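Local coordinates for protein 2-hydroxyisobutanoyl-CoA mutase large subunit (Aquincola tertiaricarbonis, PDB 4R3U) that catalyses, with its small cobalamin-binding partner subunit, the interconversion of 2-hydroxyisobutyryl-CoA and (S)-3-hydroxybutyryl-CoA, at residues P181-L186 and V208-L213; R231-I236 and N248-S253. All blocks are in the same frame, centred on the assembly; numbering follows the deposited sequence.

How the contacts relate
The two contacts illustrate how a TIM barrel pads the outside of its parallel strands with aliphatic side chains while the same segments send polar side chains to the ligand. Both are buried, about 7 Å apart between centres, and neither belongs to the surface. Contact 1 packs the first residues of helix 183-196 on the loop after strand 206-208; contact 2 sets helix 226-243 against the interruption between short strands 247-248 and 252-253. That helix also packs on contact 1, Val-233 on Ile-212 and Ile-236 on Ala-183. Contact 1 is carried by aliphatic groups, two of them alanine methyls, whereas contact 2 adds a salt-bridge network on the far flank of its helix.

Contact 1 of 2, residues P181-L186 and V208-L213; sequences PSAWIL and VQADIL. With 3KK (S-{(3R,5R,9R)-1-[(2R,3S,4R,5R)-5-(6-amino-9H-purin-9-yl)-4-hydroxy-3-(phosphonooxy)tetrahydrofuran-2-yl]-3,5,9-trihydroxy-8,8-dimethyl-3,5-dioxido-10,14-dioxo-2,4,6-trioxa-11,15-diaza-3lambda~5~,5lambda~5~-diphosphaheptadecan-17-yl} 2-hydroxy-2-methylpropanethioate), chain F.
The methyl group of Ala-183, at the start of helix 183-196, points toward the loop after strand 206-208 and meets Ala-210 methyl to methyl, CB to CB 3.8 Å. Such small side chains let two backbones come near: the CA atoms of Ala-183 and Ala-210 are only 5.3 Å apart. On one flank of this pair Val-208 also faces the helix start, with its CB 4.3 Å from Ala-183 CB and its CG1 near the carbonyl oxygen of the same residue. Beyond Ala-210 the pyrrolidine of Pro-181 and the chain of Ile-212 cross at about a right angle. Ile-212 CD1 ends against Pro-181 CB at 3.7 Å; a first torsion of -155°, with CG1 opposite the backbone N, carries CD1 over to the proline.

Gln-209 follows another course. Its side chain is extended beyond CG and brings NE2 to the thioester carbonyl O1 of 3KK at 3.2 Å, in a nearly straight bond of 168°. OE1 accepts a hydrogen bond from Asn-180 ND2, just ahead of Pro-181, which should fix the amide's rotation. Segments 181-186 and 208-213 thus meet by aliphatic packing with no hydrogen bond between them; such bonds lie just beside, at Asn-180 and Ile-179, and the polar reach of Gln-209 is left to grip the acyl end of the substrate.

Contact 2 of 2, residues R231-I236 and N248-S253; sequences RIVRDI and NPINIS. With 3HC (3-hydroxybutanoyl-coenzyme A), chain E.
Asp-235 OD2 is gripped by two donors, Arg-231 NE at 2.9 Å and the backbone N of Leu-539. The arginine approaches from above the carboxylate plane, 35° out of it, although the oxygen lies in the guanidinium plane. Arg-234 NH1 takes the other oxygen, Asp-235 OD1, at 2.6 Å through the syn lone pair, so the carboxylate is probably held fast between the two cations.

The helix meets 248-253 with its aliphatic flank instead. Val-233 CG1, lying opposite the backbone N (chi1 -177°), touches Ile-250 CD1 at 3.6 Å, and the two chains cross at about a right angle. Ile-236 and Pro-249 slide past each other in opposite directions, with Ile-236 CG2 3.8 Å from Pro-249 CB. Asn-251 belongs to the (3S)-3-hydroxybutanoyl-CoA binding site; an alanine here would probably take away the amide beside the pantetheine arm and leave a gap there.

Short strands 247-248 and 252-253 together fill one strand's place between 206-208 and 298-302, consistent with an eight-stranded TIM barrel interrupted at Pro-249 and Ile-250. Helix 226-243 packs outside, between helix 183-196, where Ile-236 reaches Trp-184, and helix 264-283, where Val-233 and Ile-250 touch Tyr-278.

Contact 1 of 2, residues P181-L186 and V208-L213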
loop_
_atom_site.group_PDB
_atom_site.type_symbol
_atom_site.label_atom_id
_atom_site.label_comp_id
_atom_site.label_asym_id
_atom_site.label_seq_id
_atom_site.Cartn_x
_atom_site.Cartn_y
_atom_site.Cartn_z
ATOM N N PRO A 181 -9.143 30.031 -14.313
ATOM C CA PRO A 181 -9.311 31.384 -14.880
ATOM C C PRO A 181 -10.464 32.204 -14.280
ATOM O O PRO A 181 -10.428 33.442 -14.323
ATOM C CB PRO A 181 -9.482 31.120 -16.382
ATOM C CG PRO A 181 -9.894 29.712 -16.497
ATOM C CD PRO A 181 -9.258 28.995 -15.365
ATOM N N SER A 182 -11.481 31.527 -13.731
ATOM C CA SER A 182 -12.644 32.177 -13.116
ATOM C C SER A 182 -12.597 32.036 -11.574
ATOM O O SER A 182 -13.624 32.190 -10.897
ATOM C CB SER A 182 -13.937 31.606 -13.685
ATOM O OG SER A 182 -13.978 30.199 -13.505
ATOM N N ALA A 183 -11.379 31.788 -11.026
ATOM C CA ALA A 183 -11.140 31.659 -9.593
ATOM C C ALA A 183 -11.561 32.886 -8.799
ATOM O O ALA A 183 -12.081 32.728 -7.683
ATOM C CB ALA A 183 -9.677 31.355 -9.324
ATOM N N TRP A 184 -11.325 34.108 -9.355
ATOM C CA TRP A 184 -11.642 35.348 -8.652
ATOM C C TRP A 184 -13.132 35.512 -8.381
ATOM O O TRP A 184 -13.511 36.003 -7.312
ATOM C CB TRP A 184 -10.977 36.567 -9.311
ATOM C CG TRP A 184 -11.825 37.403 -10.240
ATOM C CD1 TRP A 184 -12.416 38.600 -9.951
ATOM C CD2 TRP A 184 -12.094 37.145 -11.626
ATOM N NE1 TRP A 184 -13.038 39.107 -11.070
ATOM C CE2 TRP A 184 -12.863 38.231 -12.113
ATOM C CE3 TRP A 184 -11.782 36.091 -12.505
ATOM C CZ2 TRP A 184 -13.302 38.301 -13.452
ATOM C CZ3 TRP A 184 -12.247 36.145 -13.816
ATOM C CH2 TRP A 184 -12.976 37.245 -14.284
ATOM N N ILE A 185 -13.967 35.051 -9.334
ATOM C CA ILE A 185 -15.436 35.076 -9.263
ATOM C C ILE A 185 -15.891 34.139 -8.126
ATOM O O ILE A 185 -16.699 34.530 -7.294
ATOM C CB ILE A 185 -16.054 34.735 -10.660
ATOM C CG1 ILE A 185 -15.826 35.894 -11.640
ATOM C CG2 ILE A 185 -17.547 34.355 -10.556
ATOM C CD1 ILE A 185 -15.966 35.539 -13.000
ATOM N N LEU A 186 -15.324 32.933 -8.065
ATOM C CA LEU A 186 -15.641 31.983 -6.998
ATOM C C LEU A 186 -15.170 32.430 -5.629
ATOM O O LEU A 186 -15.892 32.222 -4.655
ATOM C CB LEU A 186 -15.207 30.565 -7.353
ATOM C CG LEU A 186 -16.336 29.761 -7.935
ATOM C CD1 LEU A 186 -16.613 30.140 -9.351
ATOM C CD2 LEU A 186 -16.039 28.350 -7.884
ATOM N N VAL A 208 -8.439 28.558 -3.414
ATOM C CA VAL A 208 -8.824 28.612 -4.828
ATOM C C VAL A 208 -7.506 28.278 -5.526
ATOM O O VAL A 208 -6.453 28.775 -5.104
ATOM C CB VAL A 208 -9.448 29.938 -5.305
ATOM C CG1 VAL A 208 -10.910 30.032 -4.878
ATOM C CG2 VAL A 208 -8.648 31.158 -4.821
ATOM N N GLN A 209 -7.525 27.321 -6.466
ATOM C CA GLN A 209 -6.304 26.895 -7.178
ATOM C C GLN A 209 -5.633 28.090 -7.879
ATOM O O GLN A 209 -4.427 28.290 -7.714
ATOM C CB GLN A 209 -6.591 25.734 -8.148
ATOM C CG GLN A 209 -5.330 25.063 -8.651
ATOM C CD GLN A 209 -5.624 23.712 -9.214
ATOM O OE1 GLN A 209 -5.894 23.552 -10.418
ATOM N NE2 GLN A 209 -5.650 22.726 -8.328
ATOM N N ALA A 210 -6.427 28.888 -8.624
ATOM C CA ALA A 210 -6.056 30.159 -9.273
ATOM C C ALA A 210 -4.840 30.235 -10.235
ATOM O O ALA A 210 -4.839 31.071 -11.139
ATOM C CB ALA A 210 -6.009 31.278 -8.240
ATOM N N ASP A 211 -3.819 29.397 -10.034
ATOM C CA ASP A 211 -2.585 29.351 -10.850
ATOM C C ASP A 211 -2.872 29.210 -12.330
ATOM O O ASP A 211 -3.157 28.119 -12.810
ATOM C CB ASP A 211 -1.631 28.218 -10.372
ATOM C CG ASP A 211 -0.290 28.111 -11.078
ATOM O OD1 ASP A 211 -0.054 28.876 -12.057
ATOM O OD2 ASP A 211 0.507 27.251 -10.684
ATOM N N ILE A 212 -2.750 30.321 -13.046
ATOM C CA ILE A 212 -2.990 30.373 -14.492
ATOM C C ILE A 212 -1.785 29.966 -15.350
ATOM O O ILE A 212 -1.964 29.423 -16.431
ATOM C CB ILE A 212 -3.635 31.710 -14.909
ATOM C CG1 ILE A 212 -4.431 31.581 -16.208
ATOM C CG2 ILE A 212 -2.618 32.877 -14.935
ATOM C CD1 ILE A 212 -5.770 30.931 -16.064
ATOM N N LEU A 213 -0.574 30.181 -14.866
ATOM C CA LEU A 213 0.628 29.823 -15.622
ATOM C C LEU A 213 0.669 28.331 -15.970
ATOM O O LEU A 213 0.951 27.965 -17.121
ATOM C CB LEU A 213 1.913 30.359 -14.934
ATOM C CG LEU A 213 1.972 31.930 -14.742
ATOM C CD1 LEU A 213 3.119 32.358 -13.879
ATOM C CD2 LEU A 213 2.008 32.675 -16.050
HETATM C C4 3KK F . -8.392 18.854 -11.680
HETATM C C3 3KK F . -7.986 18.107 -10.413
HETATM C C2 3KK F . -6.977 17.010 -10.746
HETATM O O3 3KK F . -9.156 17.513 -9.878
HETATM C C1 3KK F . -7.383 19.038 -9.353
HETATM O O1 3KK F . -6.597 19.944 -9.637
HETATM S S1P 3KK F . -7.927 18.669 -7.718
HETATM C C2P 3KK F . -7.104 19.933 -6.709
HETATM C C3P 3KK F . -7.682 19.944 -5.316
HETATM N N4P 3KK F . -6.926 20.904 -4.524
HETATM C C5P 3KK F . -6.858 20.833 -3.191
HETATM O O5P 3KK F . -7.429 19.977 -2.508
HETATM C C6P 3KK F . -5.991 21.937 -2.577
HETATM C C7P 3KK F . -6.030 21.925 -1.057
HETATM N N8P 3KK F . -5.109 22.933 -0.518
HETATM C C9P 3KK F . -5.110 23.247 0.786
HETATM O O9P 3KK F . -5.892 22.737 1.591
HETATM C CAP 3KK F . -4.142 24.387 1.216
HETATM O OAP 3KK F . -4.046 25.423 0.216
HETATM C CBP 3KK F . -2.767 23.944 1.822
HETATM C CDP 3KK F . -2.036 25.163 2.406
HETATM C CEP 3KK F . -1.857 23.318 0.759
HETATM C CCP 3KK F . -2.961 22.948 2.985
HETATM O O6A 3KK F . -3.893 23.515 3.924
HETATM P P2A 3KK F . -4.672 22.697 5.032
HETATM O O4A 3KK F . -5.178 21.441 4.459
HETATM O O5A 3KK F . -5.635 23.627 5.670
HETATM O O3A 3KK F . -3.451 22.323 6.035
HETATM P P1A 3KK F . -2.570 23.352 6.964
HETATM O O1A 3KK F . -2.680 24.766 6.516
HETATM O O2A 3KK F . -1.226 22.766 7.100
HETATM O O5B 3KK F . -3.377 23.098 8.356
HETATM C C5B 3KK F . -4.507 23.891 8.783
HETATM C C4B 3KK F . -4.177 24.612 10.103
HETATM O O4B 3KK F . -3.568 23.712 11.078
HETATM C C3B 3KK F . -3.184 25.747 9.877
HETATM O O3B 3KK F . -3.545 26.840 10.756
HETATM P P3B 3KK F . -4.141 28.245 10.226
HETATM O O8A 3KK F . -3.056 28.743 9.351
HETATM O O7A 3KK F . -5.394 27.843 9.553
HETATM O O9A 3KK F . -4.333 28.989 11.495
HETATM C C2B 3KK F . -1.855 25.140 10.288
HETATM O O2B 3KK F . -0.918 26.136 10.717
HETATM C C1B 3KK F . -2.262 24.223 11.424
HETATM N N9A 3KK F . -1.326 23.072 11.593
HETATM C C8A 3KK F . -1.068 22.073 10.751
HETATM N N7A 3KK F . -0.162 21.278 11.314
HETATM C C5A 3KK F . 0.132 21.767 12.524
HETATM C C4A 3KK F . -0.603 22.884 12.697
HETATM N N3A 3KK F . -0.525 23.613 13.841
HETATM C C2A 3KK F . 0.325 23.201 14.892
HETATM N N1A 3KK F . 1.077 22.015 14.667
HETATM C C6A 3KK F . 0.970 21.349 13.497
HETATM N N6A 3KK F . 1.674 20.239 13.271
#

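Contact 2 of 2, residues R231-I236 and N248-S253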
loop_
_atom_site.group_PDB
_atom_site.type_symbol
_atom_site.label_atom_id
_atom_site.label_comp_id
_atom_site.label_asym_id
_atom_site.label_seq_id
_atom_site.Cartn_x
_atom_site.Cartn_y
_atom_site.Cartn_z
ATOM N N ARG A 231 -2.568 39.283 -13.753
ATOM C CA ARG A 231 -3.044 40.409 -12.956
ATOM C C ARG A 231 -4.229 39.948 -12.037
ATOM O O ARG A 231 -4.327 40.393 -10.894
ATOM C CB ARG A 231 -3.425 41.584 -13.899
ATOM C CG ARG A 231 -4.128 42.762 -13.232
ATOM C CD ARG A 231 -5.636 42.612 -13.270
ATOM N NE ARG A 231 -6.305 43.652 -12.484
ATOM C CZ ARG A 231 -6.732 44.813 -12.973
ATOM N NH1 ARG A 231 -6.567 45.102 -14.260
ATOM N NH2 ARG A 231 -7.333 45.688 -12.183
ATOM N N ILE A 232 -5.098 39.039 -12.529
ATOM C CA ILE A 232 -6.200 38.522 -11.724
ATOM C C ILE A 232 -5.611 37.718 -10.551
ATOM O O ILE A 232 -5.978 37.988 -9.396
ATOM C CB ILE A 232 -7.275 37.741 -12.545
ATOM C CG1 ILE A 232 -8.000 38.645 -13.548
ATOM C CG2 ILE A 232 -8.309 37.104 -11.609
ATOM C CD1 ILE A 232 -8.566 37.915 -14.747
ATOM N N VAL A 233 -4.655 36.786 -10.833
ATOM C CA VAL A 233 -3.967 36.003 -9.794
ATOM C C VAL A 233 -3.369 36.949 -8.741
ATOM O O VAL A 233 -3.521 36.734 -7.537
ATOM C CB VAL A 233 -2.913 35.033 -10.380
ATOM C CG1 VAL A 233 -2.283 34.184 -9.283
ATOM C CG2 VAL A 233 -3.545 34.130 -11.441
ATOM N N ARG A 234 -2.752 38.029 -9.212
ATOM C CA ARG A 234 -2.141 39.061 -8.380
ATOM C C ARG A 234 -3.216 39.705 -7.510
ATOM O O ARG A 234 -3.045 39.784 -6.299
ATOM C CB ARG A 234 -1.455 40.074 -9.298
ATOM C CG ARG A 234 -0.585 41.112 -8.631
ATOM C CD ARG A 234 -0.607 42.382 -9.464
ATOM N NE ARG A 234 -1.952 42.961 -9.514
ATOM C CZ ARG A 234 -2.281 44.071 -10.160
ATOM N NH1 ARG A 234 -3.528 44.509 -10.143
ATOM N NH2 ARG A 234 -1.368 44.750 -10.834
ATOM N N ASP A 235 -4.346 40.108 -8.101
ATOM C CA ASP A 235 -5.475 40.676 -7.346
ATOM C C ASP A 235 -6.044 39.693 -6.306
ATOM O O ASP A 235 -6.434 40.099 -5.210
ATOM C CB ASP A 235 -6.585 41.132 -8.291
ATOM C CG ASP A 235 -6.268 42.345 -9.118
ATOM O OD1 ASP A 235 -5.108 42.803 -9.088
ATOM O OD2 ASP A 235 -7.167 42.817 -9.824
ATOM N N ILE A 236 -6.073 38.406 -6.651
ATOM C CA ILE A 236 -6.533 37.384 -5.710
ATOM C C ILE A 236 -5.559 37.364 -4.534
ATOM O O ILE A 236 -5.992 37.425 -3.382
ATOM C CB ILE A 236 -6.707 35.984 -6.368
ATOM C CG1 ILE A 236 -7.848 35.992 -7.399
ATOM C CG2 ILE A 236 -6.920 34.905 -5.308
ATOM C CD1 ILE A 236 -7.815 34.743 -8.386
ATOM N N ASN A 248 -5.839 30.651 1.688
ATOM C CA ASN A 248 -4.754 30.327 0.765
ATOM C C ASN A 248 -5.184 30.770 -0.642
ATOM O O ASN A 248 -6.021 30.106 -1.248
ATOM C CB ASN A 248 -4.437 28.838 0.828
ATOM C CG ASN A 248 -4.083 28.384 2.213
ATOM O OD1 ASN A 248 -3.072 28.795 2.763
ATOM N ND2 ASN A 248 -4.923 27.555 2.820
ATOM N N PRO A 249 -4.699 31.947 -1.137
ATOM C CA PRO A 249 -5.188 32.454 -2.434
ATOM C C PRO A 249 -4.781 31.672 -3.691
ATOM O O PRO A 249 -5.301 31.967 -4.764
ATOM C CB PRO A 249 -4.647 33.897 -2.475
ATOM C CG PRO A 249 -3.434 33.852 -1.650
ATOM C CD PRO A 249 -3.725 32.889 -0.530
ATOM N N ILE A 250 -3.840 30.741 -3.582
ATOM C CA ILE A 250 -3.315 29.990 -4.721
ATOM C C ILE A 250 -2.686 28.701 -4.232
ATOM O O ILE A 250 -2.240 28.594 -3.097
ATOM C CB ILE A 250 -2.252 30.868 -5.465
ATOM C CG1 ILE A 250 -1.839 30.265 -6.833
ATOM C CG2 ILE A 250 -1.013 31.194 -4.551
ATOM C CD1 ILE A 250 -0.952 31.176 -7.728
ATOM N N ASN A 251 -2.622 27.751 -5.125
ATOM C CA ASN A 251 -1.925 26.503 -5.060
ATOM C C ASN A 251 -1.172 26.526 -6.367
ATOM O O ASN A 251 -1.787 26.312 -7.435
ATOM C CB ASN A 251 -2.888 25.308 -5.031
ATOM C CG ASN A 251 -3.151 24.756 -3.663
ATOM O OD1 ASN A 251 -2.802 25.312 -2.617
ATOM N ND2 ASN A 251 -3.806 23.655 -3.641
ATOM N N ILE A 252 0.135 26.920 -6.300
ATOM C CA ILE A 252 1.062 26.916 -7.438
ATOM C C ILE A 252 1.266 25.416 -7.685
ATOM O O ILE A 252 1.766 24.708 -6.812
ATOM C CB ILE A 252 2.362 27.710 -7.148
ATOM C CG1 ILE A 252 2.031 29.132 -6.656
ATOM C CG2 ILE A 252 3.262 27.761 -8.386
ATOM C CD1 ILE A 252 3.074 29.814 -5.768
ATOM N N SER A 253 0.761 24.926 -8.814
ATOM C CA SER A 253 0.641 23.496 -9.095
ATOM C C SER A 253 1.623 22.795 -10.025
ATOM O O SER A 253 1.929 23.269 -11.112
ATOM C CB SER A 253 -0.795 23.147 -9.487
ATOM O OG SER A 253 -1.766 23.907 -8.785
HETATM N N1A 3HC E . 1.086 21.987 14.652
HETATM C C2A 3HC E . 0.327 23.227 14.933
HETATM N N3A 3HC E . -0.539 23.614 13.811
HETATM C C4A 3HC E . -0.605 22.876 12.677
HETATM C C5A 3HC E . 0.132 21.758 12.507
HETATM C C6A 3HC E . 0.976 21.342 13.477
HETATM N N6A 3HC E . 1.680 20.233 13.250
HETATM N N7A 3HC E . -0.169 21.265 11.302
HETATM C C8A 3HC E . -1.079 22.056 10.742
HETATM N N9A 3HC E . -1.324 23.064 11.573
HETATM C C1B 3HC E . -2.263 24.216 11.408
HETATM C C2B 3HC E . -1.863 25.135 10.272
HETATM O O2B 3HC E . -0.930 26.132 10.701
HETATM C C3B 3HC E . -3.198 25.739 9.869
HETATM O O3B 3HC E . -3.560 26.829 10.752
HETATM P P3B 3HC E . -4.150 28.238 10.227
HETATM O O7A 3HC E . -5.399 27.843 9.544
HETATM O O8A 3HC E . -4.347 28.975 11.499
HETATM O O9A 3HC E . -3.058 28.740 9.362
HETATM C C4B 3HC E . -4.185 24.599 10.096
HETATM O O4B 3HC E . -3.572 23.702 11.071
HETATM C C5B 3HC E . -4.515 23.879 8.777
HETATM O O5B 3HC E . -3.388 23.082 8.351
HETATM P P1A 3HC E . -2.571 23.336 6.965
HETATM O O1A 3HC E . -2.676 24.753 6.519
HETATM O O2A 3HC E . -1.229 22.749 7.110
HETATM O O3A 3HC E . -3.446 22.312 6.027
HETATM P P2A 3HC E . -4.668 22.687 5.023
HETATM O O4A 3HC E . -5.174 21.432 4.448
HETATM O O5A 3HC E . -5.630 23.617 5.663
HETATM O O6A 3HC E . -3.888 23.507 3.919
HETATM C CBP 3HC E . -2.766 23.945 1.816
HETATM C CCP 3HC E . -2.961 22.943 2.974
HETATM C CDP 3HC E . -2.036 25.159 2.405
HETATM C CEP 3HC E . -1.856 23.321 0.752
HETATM C CAP 3HC E . -4.140 24.390 1.212
HETATM O OAP 3HC E . -4.042 25.426 0.210
HETATM C C9P 3HC E . -5.113 23.254 0.783
HETATM O O9P 3HC E . -5.902 22.753 1.586
HETATM N N8P 3HC E . -5.108 22.929 -0.519
HETATM C C7P 3HC E . -6.031 21.922 -1.055
HETATM C C6P 3HC E . -5.997 21.930 -2.576
HETATM C C5P 3HC E . -6.867 20.825 -3.184
HETATM O O5P 3HC E . -7.433 19.970 -2.497
HETATM N N4P 3HC E . -6.942 20.894 -4.517
HETATM C C3P 3HC E . -7.697 19.931 -5.306
HETATM C C2P 3HC E . -7.112 19.919 -6.692
HETATM S S1P 3HC E . -7.914 18.677 -7.751
HETATM C C1 3HC E . -6.987 19.028 -9.254
HETATM O O1 3HC E . -6.713 20.164 -9.637
HETATM C C2 3HC E . -6.448 17.812 -10.028
HETATM C C3 3HC E . -7.530 17.128 -10.866
HETATM O O3 3HC E . -8.603 16.732 -10.018
HETATM C C4 3HC E . -8.040 18.049 -11.985
#